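Local coordinates for protein lantibiotic dehydratase (Microbispora corallina, PDB 5EHK) that probably uses glutamyl-tRNA to glutamylate and then dehydrate serine and threonine residues of a precursor peptide during biosynthesis of the lantibiotic NAI-107, at residues 175-180 with 285-290; 833-838 with 865-870; 4-9 with 495-500; 734-739 with 746-751; 957-962 with 1019-1024. One frame throughout, in Å; residues are numbered along the deposited sequence.

Interaction 1 of 5, residues 175-180 with 285-290; sequences EWLLSA and LRPPLD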
# COMPACT_ATOMS: atom_id res chain seq x y z
N GLU A 175 18.48 -8.62 -34.98
CA GLU A 175 19.30 -9.53 -34.21
C GLU A 175 20.29 -10.21 -35.15
O GLU A 175 21.47 -10.32 -34.86
CB GLU A 175 18.42 -10.55 -33.49
CG GLU A 175 19.09 -11.19 -32.31
CD GLU A 175 18.10 -11.74 -31.30
OE1 GLU A 175 16.98 -11.20 -31.24
OE2 GLU A 175 18.44 -12.68 -30.55
N TRP A 176 19.79 -10.64 -36.31
CA TRP A 176 20.62 -11.27 -37.34
C TRP A 176 21.69 -10.30 -37.85
O TRP A 176 22.88 -10.61 -37.85
CB TRP A 176 19.75 -11.83 -38.48
CG TRP A 176 20.54 -12.47 -39.60
CD1 TRP A 176 21.04 -13.74 -39.63
CD2 TRP A 176 20.93 -11.86 -40.84
NE1 TRP A 176 21.71 -13.96 -40.81
CE2 TRP A 176 21.66 -12.82 -41.57
CE3 TRP A 176 20.73 -10.60 -41.40
CZ2 TRP A 176 22.19 -12.56 -42.83
CZ3 TRP A 176 21.26 -10.34 -42.65
CH2 TRP A 176 21.97 -11.31 -43.35
N LEU A 177 21.27 -9.12 -38.30
CA LEU A 177 22.20 -8.14 -38.84
C LEU A 177 23.27 -7.73 -37.84
O LEU A 177 24.42 -7.51 -38.21
CB LEU A 177 21.46 -6.90 -39.35
CG LEU A 177 22.39 -5.84 -39.91
CD1 LEU A 177 23.15 -6.39 -41.11
CD2 LEU A 177 21.61 -4.58 -40.29
N LEU A 178 22.90 -7.62 -36.57
CA LEU A 178 23.85 -7.20 -35.55
C LEU A 178 24.99 -8.22 -35.35
O LEU A 178 26.13 -7.82 -35.12
CB LEU A 178 23.15 -6.85 -34.23
CG LEU A 178 22.43 -5.49 -34.26
CD1 LEU A 178 21.45 -5.33 -33.11
CD2 LEU A 178 23.41 -4.32 -34.31
N SER A 179 24.69 -9.51 -35.47
CA SER A 179 25.74 -10.53 -35.44
C SER A 179 26.86 -10.26 -36.45
O SER A 179 28.04 -10.45 -36.15
CB SER A 179 25.19 -11.95 -35.63
OG SER A 179 24.57 -12.40 -34.43
N ALA A 180 26.47 -9.80 -37.63
CA ALA A 180 27.43 -9.46 -38.67
C ALA A 180 28.14 -8.12 -38.41
O ALA A 180 29.33 -7.99 -38.68
CB ALA A 180 26.75 -9.45 -40.04
N LEU A 285 28.59 1.73 -37.84
CA LEU A 285 28.15 0.48 -38.46
C LEU A 285 26.76 0.03 -38.02
O LEU A 285 25.98 -0.47 -38.83
CB LEU A 285 29.19 -0.62 -38.23
CG LEU A 285 30.49 -0.42 -38.99
CD1 LEU A 285 31.47 -1.52 -38.66
CD2 LEU A 285 30.19 -0.39 -40.48
N ARG A 286 26.46 0.19 -36.74
CA ARG A 286 25.16 -0.19 -36.19
C ARG A 286 24.05 0.73 -36.72
O ARG A 286 24.24 1.95 -36.85
CB ARG A 286 25.23 -0.20 -34.66
CG ARG A 286 26.10 -1.33 -34.13
CD ARG A 286 26.20 -1.30 -32.63
NE ARG A 286 26.80 -2.53 -32.12
CZ ARG A 286 27.24 -2.69 -30.87
NH1 ARG A 286 27.25 -1.66 -30.03
NH2 ARG A 286 27.73 -3.86 -30.48
N PRO A 287 22.92 0.12 -37.10
CA PRO A 287 21.80 0.82 -37.73
C PRO A 287 21.20 1.82 -36.77
O PRO A 287 20.87 1.43 -35.65
CB PRO A 287 20.81 -0.31 -38.02
CG PRO A 287 21.60 -1.59 -37.96
CD PRO A 287 22.66 -1.32 -36.93
N PRO A 288 21.10 3.10 -37.17
CA PRO A 288 20.59 4.20 -36.33
C PRO A 288 19.12 4.05 -35.92
O PRO A 288 18.69 4.73 -35.00
CB PRO A 288 20.74 5.43 -37.24
CG PRO A 288 20.81 4.88 -38.63
CD PRO A 288 21.50 3.57 -38.51
N LEU A 289 18.39 3.17 -36.59
CA LEU A 289 16.94 3.08 -36.44
C LEU A 289 16.27 4.43 -36.70
O LEU A 289 15.48 4.93 -35.88
CB LEU A 289 16.53 2.53 -35.07
CG LEU A 289 17.22 1.24 -34.63
CD1 LEU A 289 16.56 0.72 -33.38
CD2 LEU A 289 17.19 0.21 -35.73
N ASP A 290 16.57 5.03 -37.84
CA ASP A 290 15.96 6.30 -38.19
C ASP A 290 14.90 6.18 -39.28
O ASP A 290 14.34 7.18 -39.71
CB ASP A 290 17.02 7.30 -38.62
CG ASP A 290 17.92 6.76 -39.70
OD1 ASP A 290 17.65 5.66 -40.26
OD2 ASP A 290 18.92 7.44 -39.99
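Leu177 lays its CD2 methyl against the ring of Pro287, with CD2 3.8 Å from Pro287 CG, the leucine side chain and the proline ring lying alongside and pointing opposite ways. The Leu177 side chain, its CG trans to the backbone N (chi1 179°), leaves the helix toward the proline, whereas that of Leu178 leaves to one side and only its CD2 branch comes near. That methyl sits where two neighbours join, 4.0 Å from Arg286 CG and 4.1 Å from Pro287 CD. The Leu178 side chain runs nearly perpendicular to that of Arg286, and its CD2 lies oblique to the guanidinium. The contact thus joins helix 174-185 to the loop between strand 281-283 and helix 294-306, inside the N-terminal region of the lantibiotic dehydratase family. The nearest CA atoms, those of Leu178 and Arg286, are 7.2 Å apart, and all four touching residues are buried. Arg286 keeps an extended chain from CG to NE, which carries its charged end beyond the leucine to a salt bridge from NE to Glu185 OE2, on the same helix. Leu177 also packs on Leu295 and Val298 of helix 294-306.

Interaction 2 of 5, residues 833-838 with 865-870; sequences DFLRDQ and QHLRVR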
# COMPACT_ATOMS: atom_id res chain seq x y z
N ASP A 833 8.32 16.17 26.61
CA ASP A 833 9.05 15.90 27.87
C ASP A 833 10.55 15.79 27.66
O ASP A 833 11.33 16.33 28.45
CB ASP A 833 8.56 14.62 28.58
CG ASP A 833 7.33 14.87 29.45
OD1 ASP A 833 7.09 16.05 29.81
OD2 ASP A 833 6.59 13.89 29.73
N PHE A 834 10.95 15.11 26.59
CA PHE A 834 12.36 14.95 26.27
C PHE A 834 13.01 16.34 26.04
O PHE A 834 14.11 16.61 26.52
CB PHE A 834 12.55 14.02 25.07
CG PHE A 834 13.97 13.58 24.86
CD1 PHE A 834 14.46 12.46 25.51
CD2 PHE A 834 14.83 14.31 24.05
CE1 PHE A 834 15.74 12.07 25.36
CE2 PHE A 834 16.13 13.93 23.90
CZ PHE A 834 16.59 12.80 24.56
N LEU A 835 12.28 17.19 25.32
CA LEU A 835 12.68 18.57 25.08
C LEU A 835 12.77 19.42 26.35
O LEU A 835 13.67 20.26 26.48
CB LEU A 835 11.72 19.23 24.09
CG LEU A 835 11.81 18.75 22.64
CD1 LEU A 835 10.62 19.23 21.82
CD2 LEU A 835 13.14 19.20 22.00
N ARG A 836 11.83 19.23 27.27
CA ARG A 836 11.84 19.98 28.53
C ARG A 836 13.02 19.59 29.43
O ARG A 836 13.71 20.45 29.97
CB ARG A 836 10.50 19.82 29.27
CG ARG A 836 9.35 20.59 28.61
CD ARG A 836 8.07 20.60 29.43
NE ARG A 836 7.24 19.43 29.16
CZ ARG A 836 6.12 19.44 28.44
NH1 ARG A 836 5.66 20.57 27.93
NH2 ARG A 836 5.45 18.30 28.26
N ASP A 837 13.27 18.28 29.52
CA ASP A 837 14.18 17.72 30.50
C ASP A 837 15.55 17.26 29.99
O ASP A 837 16.54 17.42 30.69
CB ASP A 837 13.50 16.53 31.17
CG ASP A 837 12.20 16.88 31.84
OD1 ASP A 837 12.01 18.04 32.27
OD2 ASP A 837 11.36 15.98 31.96
N GLN A 838 15.60 16.66 28.81
CA GLN A 838 16.83 15.99 28.35
C GLN A 838 17.68 16.82 27.37
O GLN A 838 18.91 16.81 27.45
CB GLN A 838 16.54 14.61 27.73
CG GLN A 838 16.41 13.47 28.73
CD GLN A 838 15.11 13.51 29.53
OE1 GLN A 838 14.01 13.67 28.97
NE2 GLN A 838 15.23 13.38 30.84
N GLN A 865 8.84 9.34 13.40
CA GLN A 865 9.08 10.67 13.95
C GLN A 865 10.20 10.65 14.97
O GLN A 865 10.22 9.80 15.87
CB GLN A 865 7.81 11.21 14.61
CG GLN A 865 6.87 11.92 13.64
CD GLN A 865 5.53 12.22 14.27
OE1 GLN A 865 4.91 11.33 14.84
NE2 GLN A 865 5.08 13.47 14.17
N HIS A 866 11.12 11.60 14.83
CA HIS A 866 12.23 11.70 15.76
C HIS A 866 12.65 13.15 15.94
O HIS A 866 12.05 14.04 15.36
CB HIS A 866 13.37 10.82 15.28
CG HIS A 866 13.82 11.13 13.89
ND1 HIS A 866 13.04 10.88 12.79
CD2 HIS A 866 14.99 11.64 13.43
CE1 HIS A 866 13.69 11.25 11.70
NE2 HIS A 866 14.88 11.70 12.06
N LEU A 867 13.63 13.39 16.79
CA LEU A 867 14.20 14.73 16.95
C LEU A 867 15.55 14.72 16.29
O LEU A 867 16.23 13.71 16.30
CB LEU A 867 14.36 15.12 18.42
CG LEU A 867 13.06 15.17 19.19
CD1 LEU A 867 13.33 15.37 20.65
CD2 LEU A 867 12.20 16.28 18.63
N ARG A 868 15.93 15.83 15.70
CA ARG A 868 17.29 15.97 15.22
C ARG A 868 17.92 17.14 15.94
O ARG A 868 17.36 18.23 15.97
CB ARG A 868 17.30 16.18 13.71
CG ARG A 868 16.70 15.03 13.00
CD ARG A 868 16.98 15.08 11.55
NE ARG A 868 16.78 13.76 10.96
CZ ARG A 868 16.84 13.51 9.66
NH1 ARG A 868 17.08 14.51 8.82
NH2 ARG A 868 16.65 12.27 9.22
N VAL A 869 19.06 16.92 16.55
CA VAL A 869 19.71 18.02 17.23
C VAL A 869 21.02 18.29 16.54
O VAL A 869 21.77 17.36 16.28
CB VAL A 869 19.95 17.68 18.71
CG1 VAL A 869 20.61 18.85 19.42
CG2 VAL A 869 18.61 17.31 19.37
N ARG A 870 21.29 19.56 16.24
CA ARG A 870 22.58 19.87 15.59
C ARG A 870 23.53 20.75 16.40
O ARG A 870 23.12 21.76 16.93
CB ARG A 870 22.38 20.54 14.24
CG ARG A 870 23.70 20.46 13.53
CD ARG A 870 23.82 21.32 12.31
NE ARG A 870 23.55 22.74 12.49
CZ ARG A 870 24.25 23.55 13.26
NH1 ARG A 870 25.28 23.09 13.96
NH2 ARG A 870 23.93 24.83 13.33
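Leu867 CD1 lies 3.9 Å from Phe834 CD2 and 4.1 Å from Leu835 CD2, so the apolar contact brings one strand methyl to two successive helix residues. Phe834 and Leu867 pass alongside, heading opposite ways, and the methyl approaches the phenyl ring obliquely. Leu835 starts out to the side, but with CG on the side away from its C (chi1 -71°) its far end turns back to the strand. The nearest CA atoms, of Leu835 and Leu867, are 9.1 Å apart, a distance bridged by side chains. This places helix 828-837 over a face of the antiparallel sheet in the C-terminal dehydratase region, where strand 864-872 pairs with strands 853-861 and 819-824. Gln838 CB caps one face of the Phe834 ring from 3.5 Å above its centre; aromatic packing comes from Trp893, the ring planes meeting at about 85°. The two segments share no polar bond. Inside the helix, Arg836 NH2 makes a 3.2 Å salt bridge to Asp833 OD1, which lies in the guanidinium plane; Arg942 is a second partner of Asp833. Inside the strand, Arg868 NE donates to His866 NE2 over 3.0 Å, tilted from the imidazole plane. Asp833 OD2 bonds Ser230 OG of the second subunit.

Interaction 3 of 5, residues 4-9 with 495-500; sequences SPFRAW and ADLPNS
An ST turn at the start of the modelled chain immediately precedes strand 6-17 and contains Pro5, one of the touching residues. Ser4 OG accepts from Phe6 N at 3.0 Å, with an N-H...O angle of 162°. Pro5 CB points toward the loop 495-500, where it meets Leu497 CD1 at 3.7 Å. Both methyls of Leu497 are engaged, since CD2 is 3.9 Å from Phe6 CZ. Leu497 CD2 touches both Pro5 CB and Phe6 CZ, which lie roughly at right angles as seen from it, and it is oblique to the phenyl ring. Phe6 leaves its backbone to the side, with CG trans to the carbonyl carbon (chi1 -56°), and this swings the far rim of the ring to the loop. There Pro498 comes to the edge of the phenyl ring, near its plane, with CG 3.8 Å from Phe6 CE1 and CD close by. The side chains of Phe6 and Pro498 run about perpendicular to each other. Helix 380-395 borders the cluster, as Ala390 touches Phe6, Glu391 touches Pro5, and Trp394 touches both Leu497 and Pro498. Strand 785-792 pairs with strand 6-17 and with strand 500-508, which follows the loop, and its Leu790 packs on Phe6.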
# COMPACT_ATOMS: atom_id res chain seq x y z
N SER A 4 -15.76 18.94 -32.20
CA SER A 4 -14.97 18.14 -31.26
C SER A 4 -13.66 18.83 -30.91
O SER A 4 -13.16 19.59 -31.71
CB SER A 4 -14.64 16.75 -31.83
OG SER A 4 -13.73 16.05 -31.00
N PRO A 5 -13.13 18.59 -29.70
CA PRO A 5 -11.80 19.15 -29.40
C PRO A 5 -10.72 18.42 -30.19
O PRO A 5 -9.59 18.90 -30.25
CB PRO A 5 -11.63 18.87 -27.91
CG PRO A 5 -12.47 17.67 -27.66
CD PRO A 5 -13.66 17.81 -28.57
N PHE A 6 -11.04 17.28 -30.79
CA PHE A 6 -10.08 16.61 -31.66
C PHE A 6 -10.53 16.70 -33.13
O PHE A 6 -11.73 16.67 -33.42
CB PHE A 6 -9.88 15.14 -31.27
CG PHE A 6 -9.48 14.94 -29.84
CD1 PHE A 6 -8.21 15.31 -29.41
CD2 PHE A 6 -10.37 14.41 -28.93
CE1 PHE A 6 -7.84 15.14 -28.10
CE2 PHE A 6 -10.02 14.24 -27.62
CZ PHE A 6 -8.74 14.61 -27.19
N ARG A 7 -9.56 16.85 -34.03
CA ARG A 7 -9.79 16.79 -35.47
C ARG A 7 -8.94 15.64 -36.00
O ARG A 7 -7.74 15.60 -35.75
CB ARG A 7 -9.32 18.10 -36.12
CG ARG A 7 -9.36 18.12 -37.66
CD ARG A 7 -8.55 19.30 -38.26
NE ARG A 7 -8.95 20.62 -37.75
CZ ARG A 7 -9.88 21.39 -38.30
NH1 ARG A 7 -10.52 20.98 -39.39
NH2 ARG A 7 -10.19 22.56 -37.75
N ALA A 8 -9.54 14.72 -36.75
CA ALA A 8 -8.77 13.62 -37.37
C ALA A 8 -7.97 14.10 -38.57
O ALA A 8 -8.27 15.13 -39.18
CB ALA A 8 -9.70 12.47 -37.77
N TRP A 9 -6.91 13.36 -38.90
CA TRP A 9 -6.10 13.60 -40.09
C TRP A 9 -6.89 13.31 -41.36
O TRP A 9 -7.88 12.59 -41.32
CB TRP A 9 -4.89 12.67 -40.09
CG TRP A 9 -3.74 13.09 -39.26
CD1 TRP A 9 -3.68 14.13 -38.38
CD2 TRP A 9 -2.45 12.47 -39.25
NE1 TRP A 9 -2.42 14.20 -37.82
CE2 TRP A 9 -1.66 13.19 -38.33
CE3 TRP A 9 -1.90 11.40 -39.93
CZ2 TRP A 9 -0.34 12.85 -38.08
CZ3 TRP A 9 -0.59 11.07 -39.68
CH2 TRP A 9 0.18 11.79 -38.76
N ALA A 495 -7.53 23.06 -21.35
CA ALA A 495 -6.09 23.27 -21.26
C ALA A 495 -5.31 21.97 -21.13
O ALA A 495 -4.10 21.95 -21.32
CB ALA A 495 -5.76 24.17 -20.10
N ASP A 496 -6.01 20.90 -20.77
CA ASP A 496 -5.37 19.60 -20.53
C ASP A 496 -5.42 18.69 -21.75
O ASP A 496 -5.01 17.53 -21.69
CB ASP A 496 -6.04 18.90 -19.34
CG ASP A 496 -5.81 19.63 -18.02
OD1 ASP A 496 -4.95 20.55 -18.00
OD2 ASP A 496 -6.48 19.28 -17.01
N LEU A 497 -5.95 19.21 -22.84
CA LEU A 497 -6.08 18.38 -24.02
C LEU A 497 -4.71 17.97 -24.50
O LEU A 497 -3.80 18.79 -24.57
CB LEU A 497 -6.85 19.12 -25.12
CG LEU A 497 -8.37 19.24 -24.97
CD1 LEU A 497 -8.86 20.28 -25.94
CD2 LEU A 497 -9.05 17.91 -25.21
N PRO A 498 -4.55 16.70 -24.86
CA PRO A 498 -3.26 16.21 -25.32
C PRO A 498 -2.96 16.73 -26.71
O PRO A 498 -3.89 17.12 -27.42
CB PRO A 498 -3.47 14.71 -25.39
CG PRO A 498 -4.93 14.58 -25.72
CD PRO A 498 -5.60 15.67 -24.96
N ASN A 499 -1.68 16.72 -27.10
CA ASN A 499 -1.28 17.08 -28.47
C ASN A 499 -1.87 16.15 -29.53
O ASN A 499 -2.43 16.62 -30.50
CB ASN A 499 0.24 17.09 -28.62
CG ASN A 499 0.93 17.96 -27.60
OD1 ASN A 499 0.46 19.06 -27.26
ND2 ASN A 499 2.08 17.50 -27.12
N SER A 500 -1.78 14.84 -29.34
CA SER A 500 -2.29 13.92 -30.35
C SER A 500 -2.63 12.51 -29.82
O SER A 500 -2.42 12.21 -28.66
CB SER A 500 -1.32 13.86 -31.54
OG SER A 500 -0.14 13.10 -31.28

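Interaction 4 of 5, residues 734-739 with 746-751; sequences QRLLLD and RVLLRD
Leu738 turns CG to the side away from its carbonyl carbon (chi1 -60°), whereas Leu748 and Leu749 both place CG opposite the backbone N, and these settings bring the methyls of strand and helix together. The two branches of Leu738 take different partners. Its CD2 meets Leu748 CD2 at 3.7 Å, the one side chain lying square across the other. Its CD1 lies 3.7 Å from Leu749 CD1 and 3.8 Å from Leu749 CB. Leu736, two residues back on the same strand face, adds a looser approach, its CD2 4.3 Å from Leu748 CD2. The axes of strand 735-739 and helix 746-751 come within 8.7 Å at closest and are inclined at 136°; the helix follows the strand after a short turn and packs back on it. Ile134 of helix 119-138 touches Leu748, and Trp710 and Leu714 of helix 707-721 touch Leu749. With methyl and methylene carbons alone meeting and every touching residue buried, the contact rests on dispersion and on exclusion of water.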
# COMPACT_ATOMS: atom_id res chain seq x y z
N GLN A 734 -3.70 -13.03 -28.88
CA GLN A 734 -4.54 -13.42 -30.03
C GLN A 734 -5.88 -12.68 -30.14
O GLN A 734 -6.59 -12.46 -29.15
CB GLN A 734 -4.78 -14.93 -30.10
CG GLN A 734 -5.74 -15.48 -29.07
CD GLN A 734 -5.11 -15.64 -27.71
OE1 GLN A 734 -3.95 -15.28 -27.50
NE2 GLN A 734 -5.87 -16.20 -26.77
N ARG A 735 -6.19 -12.30 -31.37
CA ARG A 735 -7.54 -12.05 -31.79
C ARG A 735 -7.84 -13.32 -32.59
O ARG A 735 -7.04 -13.72 -33.44
CB ARG A 735 -7.57 -10.83 -32.71
CG ARG A 735 -7.27 -9.52 -32.01
CD ARG A 735 -7.06 -8.41 -33.04
NE ARG A 735 -6.86 -7.10 -32.41
CZ ARG A 735 -5.70 -6.69 -31.89
NH1 ARG A 735 -4.63 -7.48 -31.89
NH2 ARG A 735 -5.61 -5.48 -31.34
N LEU A 736 -8.97 -13.96 -32.31
CA LEU A 736 -9.26 -15.22 -32.99
C LEU A 736 -10.73 -15.34 -33.43
O LEU A 736 -11.61 -15.59 -32.60
CB LEU A 736 -8.82 -16.40 -32.14
CG LEU A 736 -8.34 -17.62 -32.92
CD1 LEU A 736 -7.39 -17.19 -34.02
CD2 LEU A 736 -7.67 -18.64 -31.99
N LEU A 737 -10.96 -15.14 -34.73
CA LEU A 737 -12.30 -15.22 -35.31
C LEU A 737 -12.69 -16.68 -35.43
O LEU A 737 -12.12 -17.42 -36.23
CB LEU A 737 -12.31 -14.61 -36.71
CG LEU A 737 -13.54 -13.85 -37.20
CD1 LEU A 737 -14.80 -14.35 -36.51
CD2 LEU A 737 -13.38 -12.36 -36.98
N LEU A 738 -13.68 -17.09 -34.64
CA LEU A 738 -14.07 -18.49 -34.63
C LEU A 738 -15.54 -18.63 -34.99
O LEU A 738 -16.39 -17.88 -34.49
CB LEU A 738 -13.81 -19.15 -33.27
CG LEU A 738 -12.40 -19.23 -32.68
CD1 LEU A 738 -12.50 -19.78 -31.27
CD2 LEU A 738 -11.44 -20.04 -33.55
N ASP A 739 -15.83 -19.57 -35.87
CA ASP A 739 -17.20 -19.99 -36.10
C ASP A 739 -17.52 -21.21 -35.22
O ASP A 739 -16.98 -22.30 -35.45
CB ASP A 739 -17.39 -20.31 -37.59
CG ASP A 739 -18.85 -20.36 -38.00
OD1 ASP A 739 -19.65 -20.99 -37.28
OD2 ASP A 739 -19.20 -19.71 -39.01
N ARG A 746 -14.46 -25.47 -33.10
CA ARG A 746 -14.89 -25.85 -31.76
C ARG A 746 -13.81 -26.57 -30.94
O ARG A 746 -13.84 -26.55 -29.71
CB ARG A 746 -16.17 -26.69 -31.82
CG ARG A 746 -17.45 -25.88 -31.74
CD ARG A 746 -18.66 -26.79 -31.77
NE ARG A 746 -18.67 -27.57 -33.00
CZ ARG A 746 -19.56 -28.53 -33.26
NH1 ARG A 746 -20.50 -28.83 -32.37
NH2 ARG A 746 -19.50 -29.20 -34.41
N VAL A 747 -12.87 -27.23 -31.62
CA VAL A 747 -11.78 -27.89 -30.92
C VAL A 747 -10.63 -26.93 -30.77
O VAL A 747 -9.84 -27.04 -29.85
CB VAL A 747 -11.30 -29.18 -31.62
CG1 VAL A 747 -12.48 -29.99 -32.17
CG2 VAL A 747 -10.29 -28.86 -32.72
N LEU A 748 -10.54 -25.98 -31.68
CA LEU A 748 -9.51 -24.96 -31.61
C LEU A 748 -9.73 -24.09 -30.38
O LEU A 748 -8.77 -23.66 -29.73
CB LEU A 748 -9.50 -24.13 -32.89
CG LEU A 748 -8.31 -23.18 -33.01
CD1 LEU A 748 -7.01 -23.94 -33.20
CD2 LEU A 748 -8.53 -22.21 -34.15
N LEU A 749 -11.00 -23.83 -30.08
CA LEU A 749 -11.38 -23.04 -28.92
C LEU A 749 -11.03 -23.79 -27.65
O LEU A 749 -10.71 -23.18 -26.63
CB LEU A 749 -12.87 -22.69 -28.93
CG LEU A 749 -13.42 -21.99 -27.68
CD1 LEU A 749 -13.00 -20.55 -27.65
CD2 LEU A 749 -14.93 -22.10 -27.56
N ARG A 750 -11.09 -25.11 -27.70
CA ARG A 750 -10.79 -25.89 -26.51
C ARG A 750 -9.30 -25.85 -26.22
O ARG A 750 -8.89 -25.63 -25.08
CB ARG A 750 -11.27 -27.34 -26.66
CG ARG A 750 -11.11 -28.20 -25.41
CD ARG A 750 -11.67 -29.59 -25.68
NE ARG A 750 -11.56 -30.51 -24.55
CZ ARG A 750 -12.09 -31.72 -24.55
NH1 ARG A 750 -12.76 -32.15 -25.62
NH2 ARG A 750 -11.96 -32.51 -23.50
N ASP A 751 -8.50 -26.06 -27.25
CA ASP A 751 -7.05 -26.04 -27.12
C ASP A 751 -6.59 -24.66 -26.68
O ASP A 751 -5.71 -24.52 -25.82
CB ASP A 751 -6.40 -26.38 -28.46
CG ASP A 751 -4.91 -26.67 -28.33
OD1 ASP A 751 -4.49 -27.18 -27.26
OD2 ASP A 751 -4.17 -26.39 -29.29

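Interaction 5 of 5, residues 957-962 with 1019-1024; sequences SAAALA and KLIDPT
Ile1021, the first residue of 1019-1024 to leave helical backbone angles after helix 1014-1020, makes the first touch on helix 950-965. Its CG2 methyl comes to 3.6 Å from Ala959 CB. With chi1 at -52°, CG2 stands trans to the backbone N and is the branch that touches the alanine. Asp1022 turns its side chain away from the helix, and its OD1 bonds Gly1025 N just beyond the segment. Pro1023 then points back toward the helix, and its CG lies 3.6 Å from the same Ala959 CB and 4.0 Å from Ala959 O. A single alanine methyl is thus met by both residues. Helix 1090-1109 borders the same loop, with Ala1103 touching Ile1021 and Val1104 touching Pro1023, while Ala958 packs on Leu1097. The arrangement is that of a helix-terminating loop laid against neighbouring helices, in the largely helical part of the C-terminal dehydratase region.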
# COMPACT_ATOMS: atom_id res chain seq x y z
N SER A 957 4.04 33.09 19.12
CA SER A 957 5.39 32.98 18.59
C SER A 957 5.45 33.31 17.09
O SER A 957 6.36 34.01 16.65
CB SER A 957 5.99 31.60 18.87
OG SER A 957 7.39 31.60 18.72
N ALA A 958 4.47 32.88 16.31
CA ALA A 958 4.44 33.25 14.90
C ALA A 958 4.37 34.76 14.71
O ALA A 958 5.18 35.34 13.97
CB ALA A 958 3.31 32.61 14.20
N ALA A 959 3.41 35.39 15.38
CA ALA A 959 3.17 36.81 15.20
C ALA A 959 4.35 37.63 15.66
O ALA A 959 4.70 38.65 15.05
CB ALA A 959 1.93 37.22 15.94
N ALA A 960 4.98 37.16 16.73
CA ALA A 960 6.16 37.83 17.27
C ALA A 960 7.35 37.76 16.30
O ALA A 960 8.13 38.72 16.20
CB ALA A 960 6.54 37.24 18.61
N LEU A 961 7.49 36.64 15.59
CA LEU A 961 8.54 36.53 14.58
C LEU A 961 8.27 37.46 13.40
O LEU A 961 9.17 38.17 12.95
CB LEU A 961 8.73 35.08 14.12
CG LEU A 961 10.00 34.74 13.32
CD1 LEU A 961 10.42 33.31 13.61
CD2 LEU A 961 9.80 34.91 11.82
N ALA A 962 7.04 37.42 12.88
CA ALA A 962 6.62 38.32 11.81
C ALA A 962 6.89 39.78 12.12
O ALA A 962 7.39 40.49 11.24
CB ALA A 962 5.16 38.11 11.49
N LYS A 1019 -7.59 40.33 20.55
CA LYS A 1019 -7.18 40.93 21.82
C LYS A 1019 -5.89 40.31 22.35
O LYS A 1019 -5.07 40.99 22.96
CB LYS A 1019 -8.30 40.81 22.85
CG LYS A 1019 -9.53 41.67 22.57
CD LYS A 1019 -10.69 41.28 23.49
CE LYS A 1019 -10.33 41.43 24.97
NZ LYS A 1019 -11.48 41.07 25.85
N LEU A 1020 -5.74 39.01 22.12
CA LEU A 1020 -4.58 38.26 22.59
C LEU A 1020 -3.35 38.48 21.69
O LEU A 1020 -2.28 38.86 22.17
CB LEU A 1020 -4.91 36.76 22.68
CG LEU A 1020 -3.90 35.82 23.33
CD1 LEU A 1020 -3.78 36.13 24.79
CD2 LEU A 1020 -4.30 34.37 23.13
N ILE A 1021 -3.52 38.25 20.40
CA ILE A 1021 -2.41 38.31 19.47
C ILE A 1021 -2.33 39.67 18.81
O ILE A 1021 -2.83 39.86 17.71
CB ILE A 1021 -2.53 37.19 18.40
CG1 ILE A 1021 -2.72 35.83 19.07
CG2 ILE A 1021 -1.30 37.16 17.49
CD1 ILE A 1021 -3.30 34.80 18.15
N ASP A 1022 -1.66 40.61 19.49
CA ASP A 1022 -1.61 42.02 19.06
C ASP A 1022 -0.20 42.61 19.17
O ASP A 1022 0.09 43.44 20.05
CB ASP A 1022 -2.61 42.85 19.89
CG ASP A 1022 -2.70 44.31 19.44
OD1 ASP A 1022 -2.22 44.65 18.32
OD2 ASP A 1022 -3.25 45.12 20.23
N PRO A 1023 0.69 42.18 18.27
CA PRO A 1023 2.07 42.66 18.32
C PRO A 1023 2.12 44.13 17.98
O PRO A 1023 2.81 44.88 18.66
CB PRO A 1023 2.78 41.83 17.24
CG PRO A 1023 1.79 40.75 16.85
CD PRO A 1023 0.44 41.31 17.11
N THR A 1024 1.40 44.54 16.94
CA THR A 1024 1.43 45.94 16.50
C THR A 1024 0.97 46.89 17.60
O THR A 1024 1.51 47.98 17.74
CB THR A 1024 0.59 46.16 15.23
OG1 THR A 1024 0.84 45.10 14.29
CG2 THR A 1024 0.94 47.49 14.58

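Overall arrangement
The contacts fall into two groups along the chain. Interaction 3 joins the N-terminal strand to residues 495-500, and interaction 1 is nested inside the loop it closes; interactions 4, 2 and 5 follow in that order. Interactions 1, 3 and 4 lie 37 to 38 Å apart between centres, and interactions 3 and 4 reach the same connected set of strands. Interactions 2 and 5 belong to the C-terminal dehydratase region, with centres 26 Å apart. The centres of interactions 4 and 5 are 78 Å apart, on opposite sides of the chain's centre. No two contacts touch; all five are local apolar contacts in well-separated parts of the chain.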